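Local coordinates for thioredoxin-like protein (Klebsiella pneumoniae subsp. pneumoniae MGH 78578, PDB 3TY1) that probably binds carbohydrate through a fold of the galactose mutarotase type, its substrate and any epimerase activity remaining unestablished, at residues L266-E269 against N270-L274; L352-S355 against A356-A359. All blocks are in the same frame, centred on the assembly; numbering follows the deposited sequence.

Contact 1 of 2, residues L266-E269 against N270-L274; sequences LADE and NHQTL
Between Ala267 and Thr273 the chain doubles back through a type I beta turn from Asp268 to His271, the two arms running 156° apart. His271 N bonds Asp268 O to close the turn, and Asp268 N returns a nearly straight bond to Gln272 O (2.8 Å). With His271 in the left-handed conformation (phi 68°), this is a type I turn with a G1 bulge, leading into strand 272-278.

The carboxylate of Asp268 fills the inside of the bend. Its CG sits between the backbone N and carbonyl carbon (chi1 69°), which brings OD1 between the amides of Asn270 and Gln272. Asn270 N reaches OD1 at 2.9 Å, an Asx turn, and Gln272 N reaches the same Asp268 OD1 at 2.9 Å. The two donors come from opposite faces of the carboxylate plane, and the bond from Asn270 is the more bent.

The other carboxylate oxygen, OD2, has different partners: one water donates to Asp268 OD2 (2.6 Å) and to Asn270 OD1 (3.1 Å), and a bound 2-methyl-2,4-pentanediol molecule, probably from the crystallisation liquor, also bonds OD2. Gln272 bends at CG, its CB lying alongside the Asp268 carboxylate, so that NE2 returns to Asn270 O at 3.0 Å with the acceptor close to the amide plane. Asp291 OD2 shares that NE2, while Gln289 donates to Gln272 OE1.

Further down the arms, buried Thr273 directs its hydroxyl at Leu266 O, OG1 standing 2.6 Å away almost in line with the carbonyl bond. Beside it, Ala267 CB lies against His271 C and Gln272 O.

Two amides clamping one oxygen should fix the rotation of the Asp268 carboxylate, and their partial positive charge would probably favour its ionised form.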
loop_
_atom_site.group_PDB
_atom_site.type_symbol
_atom_site.label_atom_id
_atom_site.label_comp_id
_atom_site.label_asym_id
_atom_site.label_seq_id
_atom_site.Cartn_x
_atom_site.Cartn_y
_atom_site.Cartn_z
ATOM N N LEU A 266 -35.162 19.800 9.719
ATOM C CA LEU A 266 -35.774 20.469 10.888
ATOM C C LEU A 266 -35.465 19.602 12.107
ATOM O O LEU A 266 -35.200 18.401 11.975
ATOM C CB LEU A 266 -37.274 20.590 10.707
ATOM C CG LEU A 266 -37.709 21.550 9.607
ATOM C CD1 LEU A 266 -39.163 21.271 9.254
ATOM C CD2 LEU A 266 -37.468 23.013 10.056
ATOM N N ALA A 267 -35.449 20.208 13.279
ATOM C CA ALA A 267 -35.124 19.501 14.537
ATOM C C ALA A 267 -36.166 19.822 15.595
ATOM O O ALA A 267 -36.813 20.831 15.496
ATOM C CB ALA A 267 -33.752 19.938 15.043
ATOM N N ASP A 268 -36.311 18.970 16.616
ATOM C CA ASP A 268 -37.172 19.278 17.767
ATOM C C ASP A 268 -36.436 20.323 18.635
ATOM O O ASP A 268 -35.325 20.743 18.302
ATOM C CB ASP A 268 -37.566 17.975 18.531
ATOM C CG ASP A 268 -36.392 17.296 19.280
ATOM O OD1 ASP A 268 -35.292 17.864 19.459
ATOM O OD2 ASP A 268 -36.601 16.155 19.739
ATOM N N GLU A 269 -37.013 20.698 19.770
ATOM C CA GLU A 269 -36.435 21.742 20.633
ATOM C C GLU A 269 -35.130 21.342 21.330
ATOM O O GLU A 269 -34.446 22.190 21.880
ATOM C CB GLU A 269 -37.454 22.224 21.691
ATOM C CG GLU A 269 -37.720 21.241 22.870
ATOM C CD GLU A 269 -39.060 20.543 22.781
ATOM O OE1 GLU A 269 -39.210 19.702 21.856
ATOM O OE2 GLU A 269 -39.950 20.859 23.633
ATOM N N ASN A 270 -34.816 20.046 21.347
ATOM C CA ASN A 270 -33.549 19.550 21.879
ATOM C C ASN A 270 -32.539 19.283 20.746
ATOM O O ASN A 270 -31.532 18.625 20.967
ATOM C CB ASN A 270 -33.806 18.278 22.687
ATOM C CG ASN A 270 -34.821 18.499 23.789
ATOM O OD1 ASN A 270 -35.762 17.725 23.928
ATOM N ND2 ASN A 270 -34.670 19.586 24.535
ATOM N N HIS A 271 -32.824 19.821 19.556
ATOM C CA HIS A 271 -31.944 19.786 18.370
ATOM C C HIS A 271 -31.791 18.395 17.799
ATOM O O HIS A 271 -30.851 18.132 17.078
ATOM C CB HIS A 271 -30.564 20.381 18.665
ATOM C CG HIS A 271 -30.615 21.728 19.300
ATOM N ND1 HIS A 271 -30.701 22.889 18.566
ATOM C CD2 HIS A 271 -30.598 22.098 20.602
ATOM C CE1 HIS A 271 -30.744 23.921 19.392
ATOM N NE2 HIS A 271 -30.691 23.467 20.633
ATOM N N GLN A 272 -32.724 17.513 18.114
ATOM C CA GLN A 272 -32.690 16.163 17.628
ATOM C C GLN A 272 -33.602 16.101 16.415
ATOM O O GLN A 272 -34.683 16.733 16.397
ATOM C CB GLN A 272 -33.185 15.179 18.688
ATOM C CG GLN A 272 -32.409 15.179 20.011
ATOM C CD GLN A 272 -30.921 15.042 19.812
ATOM O OE1 GLN A 272 -30.440 14.006 19.338
ATOM N NE2 GLN A 272 -30.178 16.099 20.165
ATOM N N THR A 273 -33.169 15.349 15.402
ATOM C CA THR A 273 -33.994 15.078 14.246
ATOM C C THR A 273 -33.988 13.568 13.968
ATOM O O THR A 273 -33.253 12.827 14.613
ATOM C CB THR A 273 -33.544 15.889 13.030
ATOM O OG1 THR A 273 -34.574 15.848 12.035
ATOM C CG2 THR A 273 -32.237 15.354 12.468
ATOM N N LEU A 274 -34.821 13.137 13.022
ATOM C CA LEU A 274 -35.042 11.716 12.759
ATOM C C LEU A 274 -35.294 11.556 11.279
ATOM O O LEU A 274 -36.118 12.280 10.717
ATOM C CB LEU A 274 -36.248 11.218 13.582
ATOM C CG LEU A 274 -36.606 9.757 13.736
ATOM C CD1 LEU A 274 -35.455 8.990 14.370
ATOM C CD2 LEU A 274 -37.882 9.585 14.567
HETATM O O HOH W 1 -35.635 15.295 22.001
#

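Contact 2 of 2, residues L352-S355 against A356-A359; sequences LHDS and AQVA
Gln357 OE1 accepts from His353 N at 2.8 Å, so the third residue of the helix reaches back past its own start. The motif is a helix N-cap: Asp354 stands just before helix 355-369, and its OD1 takes the amide of Gln357 at 2.9 Å, nearly along the carboxylate C-O bond. That oxygen supplies the acceptor that a first-turn amide lacks. Asp354 CG lies between its backbone N and carbonyl carbon (chi1 67°), which tips the carboxylate over the opening turn.

Gln357 is therefore held at both ends. Its amide N gives to the cap, its CG lies against Asp354 OD1, and the extended side chain carries the amide group on to the backbone at His353. There His353 N approaches from above the carbonyl plane of OE1, 36° out of it. The same OE1 sits 3.3 Å from Leu352 CA, so this polar end is pressed against the end of strand 342-352.

The amide of Gln357 stands upright over one face of the His353 imidazole, the two planes 86° apart. Its O/N edge is turned down to the ring, with Gln357 OE1 3.3 Å from His353 CD2 and Gln357 NE2 3.2 Å from His353 NE2. Phe77 stacks on the imidazole, and Asn188 touches both His353 and Gln357.

Regular helix bonds begin directly. Val358 N bonds Asp354 O at 3.2 Å and Ala359 N bonds Ser355 O. The Asp354 carboxylate, placed at the positive end of the helix dipole, is probably favoured in its charged form. On the buried side, one methyl of Val358 spans cap and strand: its CG2 packs 3.6 Å from Asp354 O and 4.0 Å from Leu352 CB.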
loop_
_atom_site.group_PDB
_atom_site.type_symbol
_atom_site.label_atom_id
_atom_site.label_comp_id
_atom_site.label_asym_id
_atom_site.label_seq_id
_atom_site.Cartn_x
_atom_site.Cartn_y
_atom_site.Cartn_z
ATOM N N LEU A 352 -36.579 -1.043 12.539
ATOM C CA LEU A 352 -38.025 -1.010 12.696
ATOM C C LEU A 352 -38.554 -2.296 12.073
ATOM O O LEU A 352 -38.262 -2.609 10.897
ATOM C CB LEU A 352 -38.574 0.245 11.997
ATOM C CG LEU A 352 -37.894 1.619 12.288
ATOM C CD1 LEU A 352 -38.407 2.679 11.329
ATOM C CD2 LEU A 352 -38.062 2.057 13.752
ATOM N N HIS A 353 -39.252 -3.111 12.866
ATOM C CA HIS A 353 -39.629 -4.468 12.393
ATOM C C HIS A 353 -41.124 -4.760 12.514
ATOM O O HIS A 353 -41.525 -5.909 12.453
ATOM C CB HIS A 353 -38.784 -5.541 13.089
ATOM C CG HIS A 353 -38.871 -5.527 14.592
ATOM N ND1 HIS A 353 -39.807 -6.254 15.291
ATOM C CD2 HIS A 353 -38.126 -4.881 15.522
ATOM C CE1 HIS A 353 -39.641 -6.047 16.591
ATOM N NE2 HIS A 353 -38.629 -5.211 16.758
ATOM N N ASP A 354 -41.941 -3.735 12.732
ATOM C CA ASP A 354 -43.391 -3.892 12.600
ATOM C C ASP A 354 -44.061 -2.555 12.258
ATOM O O ASP A 354 -43.422 -1.502 12.321
ATOM C CB ASP A 354 -44.028 -4.631 13.800
ATOM C CG ASP A 354 -43.969 -3.842 15.104
ATOM O OD1 ASP A 354 -43.894 -2.596 15.076
ATOM O OD2 ASP A 354 -44.028 -4.489 16.174
ATOM N N SER A 355 -45.344 -2.623 11.906
ATOM C CA SER A 355 -46.124 -1.442 11.498
ATOM C C SER A 355 -46.179 -0.366 12.559
ATOM O O SER A 355 -45.997 0.806 12.238
ATOM C CB SER A 355 -47.532 -1.841 11.076
ATOM O OG SER A 355 -47.448 -2.717 9.962
ATOM N N ALA A 356 -46.377 -0.776 13.811
ATOM C CA ALA A 356 -46.478 0.158 14.941
ATOM C C ALA A 356 -45.200 0.939 15.117
ATOM O O ALA A 356 -45.235 2.134 15.405
ATOM C CB ALA A 356 -46.869 -0.598 16.258
ATOM N N GLN A 357 -44.050 0.271 14.942
ATOM C CA GLN A 357 -42.759 0.968 15.035
ATOM C C GLN A 357 -42.552 1.974 13.933
ATOM O O GLN A 357 -42.105 3.096 14.202
ATOM C CB GLN A 357 -41.579 -0.014 15.068
ATOM C CG GLN A 357 -41.488 -0.761 16.366
ATOM C CD GLN A 357 -40.424 -1.828 16.360
ATOM O OE1 GLN A 357 -39.622 -1.945 15.423
ATOM N NE2 GLN A 357 -40.391 -2.614 17.426
ATOM N N VAL A 358 -42.839 1.582 12.698
ATOM C CA VAL A 358 -42.781 2.528 11.577
ATOM C C VAL A 358 -43.755 3.728 11.790
ATOM O O VAL A 358 -43.403 4.891 11.522
ATOM C CB VAL A 358 -43.073 1.804 10.228
ATOM C CG1 VAL A 358 -43.251 2.796 9.081
ATOM C CG2 VAL A 358 -41.953 0.736 9.926
ATOM N N ALA A 359 -44.972 3.443 12.274
ATOM C CA ALA A 359 -46.005 4.477 12.471
ATOM C C ALA A 359 -45.546 5.497 13.513
ATOM O O ALA A 359 -45.717 6.711 13.316
ATOM C CB ALA A 359 -47.349 3.843 12.853
#

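Overall arrangement
From the N terminus, contact 1 comes first, closing the tight loop that takes the chain from strand 259-265 of the mixed sheet into strand 272-278 of the ten-stranded antiparallel sheet. Contact 2 follows in series, neither nested nor crossed, where strand 342-352 of that large sheet gives way to helix 355-369. Strand 285-291 lies between strands 272-278 and 342-352 in the supersandwich. The contacts do not touch: their centres are about 21 Å apart and their nearest atoms about 7 Å. The helix that starts in contact 2 nevertheless links them, since Leu274 packs on Val361 and Leu266 on Ile368 and Gln369 further along it.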